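Local coordinates for maternal effect protein oskar (Drosophila melanogaster, PDB 5A4A) that binds RNA through its SGNH-hydrolase-like OSK domain and acts as an inducer of the germline in the fly, at residues A[160-174]-A[188-201]. Numbering follows the deposited sequence.
With SO4 (sulfate ion), chain B.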
loop_
_atom_site.group_PDB
_atom_site.type_symbol
_atom_site.label_atom_id
_atom_site.label_comp_id
_atom_site.label_asym_id
_atom_site.label_seq_id
_atom_site.Cartn_x
_atom_site.Cartn_y
_atom_site.Cartn_z
ATOM N N CYS A 160 3.610 6.118 -14.141
ATOM C CA CYS A 160 4.338 7.366 -13.936
ATOM C C CYS A 160 5.791 7.145 -13.513
ATOM O O CYS A 160 6.586 8.077 -13.530
ATOM C CB CYS A 160 3.614 8.287 -12.944
ATOM S SG CYS A 160 3.823 7.908 -11.174
ATOM N N LEU A 161 6.136 5.911 -13.155
ATOM C CA LEU A 161 7.485 5.605 -12.681
ATOM C C LEU A 161 8.286 4.762 -13.682
ATOM O O LEU A 161 9.381 4.295 -13.377
ATOM C CB LEU A 161 7.424 4.922 -11.306
ATOM C CG LEU A 161 6.888 5.787 -10.155
ATOM C CD1 LEU A 161 6.726 4.984 -8.880
ATOM C CD2 LEU A 161 7.793 6.982 -9.883
ATOM N N ILE A 162 7.735 4.566 -14.874
ATOM C CA ILE A 162 8.464 3.900 -15.948
ATOM C C ILE A 162 8.559 4.813 -17.164
ATOM O O ILE A 162 7.727 5.705 -17.351
ATOM C CB ILE A 162 7.820 2.557 -16.347
ATOM C CG1 ILE A 162 6.358 2.767 -16.741
ATOM C CG2 ILE A 162 7.951 1.539 -15.205
ATOM C CD1 ILE A 162 5.683 1.527 -17.288
ATOM N N ASN A 163 9.583 4.599 -17.983
ATOM C CA ASN A 163 9.797 5.442 -19.149
ATOM C C ASN A 163 9.119 4.895 -20.397
ATOM O O ASN A 163 8.438 3.875 -20.349
ATOM C CB ASN A 163 11.292 5.641 -19.413
ATOM C CG ASN A 163 11.958 4.404 -19.998
ATOM O OD1 ASN A 163 11.449 3.287 -19.887
ATOM N ND2 ASN A 163 13.115 4.601 -20.615
ATOM N N GLU A 164 9.346 5.581 -21.510
ATOM C CA GLU A 164 8.822 5.206 -22.819
ATOM C C GLU A 164 9.075 3.735 -23.193
ATOM O O GLU A 164 8.316 3.153 -23.967
ATOM C CB GLU A 164 9.394 6.169 -23.867
ATOM N N ARG A 165 10.115 3.126 -22.624
ATOM C CA ARG A 165 10.423 1.728 -22.938
ATOM C C ARG A 165 10.028 0.741 -21.828
ATOM O O ARG A 165 10.382 -0.439 -21.872
ATOM C CB ARG A 165 11.895 1.565 -23.334
ATOM C CG ARG A 165 12.212 0.271 -24.088
ATOM C CD ARG A 165 11.126 -0.073 -25.108
ATOM N NE ARG A 165 11.348 -1.373 -25.741
ATOM C CZ ARG A 165 10.511 -2.406 -25.659
ATOM N NH1 ARG A 165 9.380 -2.299 -24.973
ATOM N NH2 ARG A 165 10.804 -3.546 -26.271
ATOM N N GLY A 166 9.282 1.213 -20.838
ATOM C CA GLY A 166 8.763 0.322 -19.818
ATOM C C GLY A 166 9.754 0.004 -18.715
ATOM O O GLY A 166 9.464 -0.803 -17.825
ATOM N N VAL A 167 10.922 0.637 -18.762
ATOM C CA VAL A 167 11.911 0.464 -17.695
ATOM C C VAL A 167 11.828 1.588 -16.653
ATOM O O VAL A 167 11.509 2.736 -16.977
ATOM C CB VAL A 167 13.353 0.310 -18.247
ATOM C CG1 VAL A 167 13.852 1.612 -18.848
ATOM C CG2 VAL A 167 14.297 -0.171 -17.154
ATOM N N VAL A 168 12.104 1.228 -15.403
ATOM C CA VAL A 168 11.988 2.135 -14.266
ATOM C C VAL A 168 12.740 3.452 -14.481
ATOM O O VAL A 168 13.849 3.478 -15.029
ATOM C CB VAL A 168 12.421 1.426 -12.955
ATOM C CG1 VAL A 168 13.819 0.862 -13.086
ATOM C CG2 VAL A 168 12.338 2.363 -11.770
ATOM N N ARG A 169 12.106 4.554 -14.095
ATOM C CA ARG A 169 12.755 5.853 -14.136
ATOM C C ARG A 169 13.576 6.026 -12.873
ATOM O O ARG A 169 13.046 6.451 -11.846
ATOM C CB ARG A 169 11.712 6.965 -14.171
ATOM C CG ARG A 169 10.894 7.038 -15.435
ATOM C CD ARG A 169 9.881 8.160 -15.319
ATOM N NE ARG A 169 9.005 8.239 -16.489
ATOM C CZ ARG A 169 9.322 8.851 -17.624
ATOM N NH1 ARG A 169 10.500 9.435 -17.756
ATOM N NH2 ARG A 169 8.461 8.873 -18.632
ATOM N N PHE A 170 14.866 5.716 -12.932
ATOM C CA PHE A 170 15.677 5.821 -11.725
ATOM C C PHE A 170 15.799 7.239 -11.189
ATOM O O PHE A 170 16.147 7.430 -10.025
ATOM C CB PHE A 170 17.043 5.167 -11.900
ATOM C CG PHE A 170 17.000 3.683 -11.771
ATOM C CD1 PHE A 170 16.688 3.095 -10.555
ATOM C CD2 PHE A 170 17.238 2.873 -12.863
ATOM C CE1 PHE A 170 16.632 1.724 -10.427
ATOM C CE2 PHE A 170 17.184 1.500 -12.742
ATOM C CZ PHE A 170 16.881 0.926 -11.520
ATOM N N ASP A 171 15.479 8.232 -12.012
ATOM C CA ASP A 171 15.500 9.609 -11.530
ATOM C C ASP A 171 14.328 9.912 -10.582
ATOM O O ASP A 171 14.230 11.009 -10.029
ATOM C CB ASP A 171 15.575 10.611 -12.693
ATOM C CG ASP A 171 14.271 10.732 -13.453
ATOM O OD1 ASP A 171 13.454 9.787 -13.417
ATOM O OD2 ASP A 171 14.067 11.785 -14.094
ATOM N N CYS A 172 13.455 8.927 -10.386
ATOM C CA CYS A 172 12.344 9.046 -9.438
ATOM C C CYS A 172 12.583 8.233 -8.167
ATOM O O CYS A 172 11.695 8.134 -7.311
ATOM C CB CYS A 172 11.049 8.573 -10.087
ATOM S SG CYS A 172 10.458 9.649 -11.411
ATOM N N PHE A 173 13.764 7.634 -8.054
ATOM C CA PHE A 173 14.088 6.806 -6.899
ATOM C C PHE A 173 15.339 7.319 -6.224
ATOM O O PHE A 173 16.163 7.993 -6.846
ATOM C CB PHE A 173 14.285 5.343 -7.309
ATOM C CG PHE A 173 13.013 4.648 -7.680
ATOM C CD1 PHE A 173 12.404 4.888 -8.906
ATOM C CD2 PHE A 173 12.419 3.760 -6.795
ATOM C CE1 PHE A 173 11.217 4.258 -9.242
ATOM C CE2 PHE A 173 11.249 3.124 -7.113
ATOM C CZ PHE A 173 10.637 3.367 -8.349
ATOM N N GLN A 174 15.468 6.986 -4.947
ATOM C CA GLN A 174 16.673 7.282 -4.177
ATOM C C GLN A 174 17.845 6.447 -4.687
ATOM O O GLN A 174 17.647 5.494 -5.441
ATOM C CB GLN A 174 16.397 7.037 -2.692
ATOM C CG GLN A 174 15.425 8.073 -2.113
ATOM C CD GLN A 174 15.114 7.869 -0.645
ATOM O OE1 GLN A 174 15.347 6.796 -0.085
ATOM N NE2 GLN A 174 14.564 8.903 -0.016
ATOM N N LEU A 188 13.845 0.294 -2.079
ATOM C CA LEU A 188 14.353 1.486 -2.756
ATOM C C LEU A 188 13.206 2.492 -2.828
ATOM O O LEU A 188 12.241 2.306 -3.587
ATOM C CB LEU A 188 14.851 1.159 -4.175
ATOM C CG LEU A 188 15.684 2.280 -4.819
ATOM C CD1 LEU A 188 16.994 2.452 -4.035
ATOM C CD2 LEU A 188 15.962 2.019 -6.289
ATOM N N PHE A 189 13.292 3.550 -2.030
ATOM C CA PHE A 189 12.168 4.473 -1.898
ATOM C C PHE A 189 12.080 5.509 -3.001
ATOM O O PHE A 189 13.069 5.815 -3.666
ATOM C CB PHE A 189 12.194 5.141 -0.528
ATOM C CG PHE A 189 11.801 4.217 0.574
ATOM C CD1 PHE A 189 10.458 3.985 0.841
ATOM C CD2 PHE A 189 12.768 3.537 1.310
ATOM C CE1 PHE A 189 10.076 3.109 1.847
ATOM C CE2 PHE A 189 12.399 2.668 2.318
ATOM C CZ PHE A 189 11.052 2.451 2.586
ATOM N N TRP A 190 10.865 6.012 -3.221
ATOM C CA TRP A 190 10.659 7.065 -4.189
ATOM C C TRP A 190 11.303 8.342 -3.650
ATOM O O TRP A 190 11.171 8.669 -2.470
ATOM C CB TRP A 190 9.161 7.289 -4.433
ATOM C CG TRP A 190 8.357 6.018 -4.630
ATOM C CD1 TRP A 190 8.782 4.840 -5.197
ATOM C CD2 TRP A 190 6.977 5.816 -4.273
ATOM N NE1 TRP A 190 7.746 3.919 -5.198
ATOM C CE2 TRP A 190 6.640 4.492 -4.632
ATOM C CE3 TRP A 190 6.006 6.623 -3.672
ATOM C CZ2 TRP A 190 5.357 3.963 -4.416
ATOM C CZ3 TRP A 190 4.740 6.095 -3.452
ATOM C CH2 TRP A 190 4.428 4.776 -3.824
ATOM N N ASN A 191 12.007 9.062 -4.518
ATOM C CA ASN A 191 12.636 10.310 -4.086
ATOM C C ASN A 191 11.627 11.454 -4.164
ATOM O O ASN A 191 10.438 11.206 -4.357
ATOM C CB ASN A 191 13.939 10.600 -4.849
ATOM C CG ASN A 191 13.719 10.936 -6.315
ATOM O OD1 ASN A 191 12.596 11.085 -6.783
ATOM N ND2 ASN A 191 14.812 11.064 -7.048
ATOM N N LYS A 192 12.080 12.695 -3.998
ATOM C CA LYS A 192 11.141 13.817 -3.994
ATOM C C LYS A 192 10.317 13.894 -5.282
ATOM O O LYS A 192 9.106 14.095 -5.247
ATOM C CB LYS A 192 11.852 15.151 -3.730
ATOM C CG LYS A 192 10.888 16.338 -3.713
ATOM C CD LYS A 192 11.514 17.580 -3.088
ATOM C CE LYS A 192 10.589 18.229 -2.054
ATOM N NZ LYS A 192 11.145 18.120 -0.672
ATOM N N ILE A 193 10.987 13.728 -6.415
ATOM C CA ILE A 193 10.318 13.753 -7.718
ATOM C C ILE A 193 9.327 12.587 -7.846
ATOM O O ILE A 193 8.182 12.763 -8.285
ATOM C CB ILE A 193 11.352 13.700 -8.858
ATOM C CG1 ILE A 193 12.284 14.912 -8.785
ATOM C CG2 ILE A 193 10.666 13.607 -10.209
ATOM C CD1 ILE A 193 13.542 14.772 -9.636
ATOM N N GLY A 194 9.780 11.397 -7.463
ATOM C CA GLY A 194 8.950 10.206 -7.502
ATOM C C GLY A 194 7.721 10.309 -6.628
ATOM O O GLY A 194 6.611 9.996 -7.075
ATOM N N ARG A 195 7.904 10.754 -5.388
ATOM C CA ARG A 195 6.770 10.923 -4.483
ATOM C C ARG A 195 5.753 11.906 -5.028
ATOM O O ARG A 195 4.559 11.684 -4.945
ATOM C CB ARG A 195 7.256 11.390 -3.108
ATOM C CG ARG A 195 8.078 10.373 -2.360
ATOM C CD ARG A 195 8.330 10.805 -0.919
ATOM N NE ARG A 195 9.063 12.068 -0.776
ATOM C CZ ARG A 195 10.390 12.170 -0.744
ATOM N NH1 ARG A 195 11.139 11.101 -0.923
ATOM N NH2 ARG A 195 10.972 13.348 -0.566
ATOM N N GLN A 196 6.226 13.010 -5.581
ATOM C CA GLN A 196 5.282 13.990 -6.101
ATOM C C GLN A 196 4.541 13.470 -7.330
ATOM O O GLN A 196 3.356 13.726 -7.470
ATOM C CB GLN A 196 5.924 15.360 -6.361
ATOM C CG GLN A 196 4.906 16.516 -6.320
ATOM C CD GLN A 196 4.109 16.590 -5.006
ATOM O OE1 GLN A 196 2.893 16.791 -5.018
ATOM N NE2 GLN A 196 4.800 16.446 -3.870
ATOM N N ARG A 197 5.218 12.713 -8.194
ATOM C CA ARG A 197 4.533 12.115 -9.352
ATOM C C ARG A 197 3.406 11.172 -8.927
ATOM O O ARG A 197 2.312 11.226 -9.488
ATOM C CB ARG A 197 5.513 11.397 -10.286
ATOM C CG ARG A 197 6.352 12.349 -11.142
ATOM C CD ARG A 197 7.467 11.610 -11.891
ATOM N NE ARG A 197 6.978 10.826 -13.018
ATOM C CZ ARG A 197 6.787 11.321 -14.237
ATOM N NH1 ARG A 197 7.024 12.599 -14.479
ATOM N NH2 ARG A 197 6.340 10.546 -15.212
ATOM N N VAL A 198 3.680 10.319 -7.942
ATOM C CA VAL A 198 2.683 9.348 -7.464
ATOM C C VAL A 198 1.512 10.071 -6.812
ATOM O O VAL A 198 0.353 9.784 -7.107
ATOM C CB VAL A 198 3.283 8.345 -6.466
ATOM C CG1 VAL A 198 2.180 7.550 -5.752
ATOM C CG2 VAL A 198 4.265 7.412 -7.177
ATOM N N LEU A 199 1.827 11.017 -5.937
ATOM C CA LEU A 199 0.805 11.783 -5.235
ATOM C C LEU A 199 -0.104 12.511 -6.228
ATOM O O LEU A 199 -1.324 12.496 -6.091
ATOM C CB LEU A 199 1.450 12.766 -4.244
ATOM C CG LEU A 199 0.476 13.626 -3.428
ATOM C CD1 LEU A 199 -0.451 12.757 -2.588
ATOM C CD2 LEU A 199 1.229 14.638 -2.539
ATOM N N GLN A 200 0.489 13.123 -7.247
ATOM C CA GLN A 200 -0.305 13.833 -8.243
ATOM C C GLN A 200 -1.157 12.915 -9.114
ATOM O O GLN A 200 -2.272 13.273 -9.482
ATOM C CB GLN A 200 0.578 14.751 -9.082
ATOM C CG GLN A 200 1.201 15.867 -8.236
ATOM C CD GLN A 200 0.148 16.713 -7.529
ATOM O OE1 GLN A 200 -0.863 17.087 -8.126
ATOM N NE2 GLN A 200 0.380 17.012 -6.255
ATOM N N VAL A 201 -0.661 11.726 -9.434
ATOM C CA VAL A 201 -1.493 10.777 -10.177
ATOM C C VAL A 201 -2.727 10.386 -9.360
ATOM O O VAL A 201 -3.834 10.301 -9.894
ATOM C CB VAL A 201 -0.713 9.501 -10.579
ATOM C CG1 VAL A 201 -1.667 8.422 -11.092
ATOM C CG2 VAL A 201 0.325 9.828 -11.641
HETATM S S SO4 B . 14.677 12.644 -1.369
HETATM O O1 SO4 B . 16.071 12.549 -0.954
HETATM O O2 SO4 B . 13.912 13.418 -0.402
HETATM O O3 SO4 B . 14.595 13.315 -2.666
HETATM O O4 SO4 B . 14.135 11.293 -1.440
HETATM O O HOH W 1 15.763 4.144 -0.668
#
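R197 reaches from helix 192-204 to C160, in the 3-10 segment that runs on to L161, and grips one carbonyl oxygen side-on: NE lies 2.8 Å and NH2 3.0 Å from C160 O, with that oxygen close to the guanidinium plane. The bend at chi3 (74°) turns the group onto this carbonyl, while its CD packs 3.6 Å from C172 SG. A leucine in its place would probably take away the two nitrogens that grip C160 O and leave the 3-10 segment at C160 less firmly tied to the helix.

Just before the helix, the W190 indole receives L161 CD1 over one face, 4.2 Å from the centroid of its five-membered ring, with V198 CG2 over the same face. An edge of the indole faces the F173 ring in an offset edge-to-face pair, planes at 88°, and F32 from helix 31-40 meets the W190 rings nearly parallel.

The N191 amide works at both ends. With CG set between its backbone N and carbonyl carbon, N191 turns OD1 back to accept, as the helix N-cap, from G194 N, 2.9 Å away and nearly straight; ND2 donates across the contact to D171 O from above the carbonyl plane. Backbone N191 N bonds C172 O, and Q174 N bonds F189 O, forming a single bridge at F173 and W190. The extended Q174 side chain brings NE2 2.8 Å from O4 of a sulfate, probably from the crystallisation liquor, that R195 and K192 N also hold.

Geometrically this is an N-capped C-terminal helix clasped by the preceding loop of an SGNH-hydrolase-like domain, with a helix N-terminus that, with R195 and Q174, holds a sulfate and may mark an anion-binding pocket.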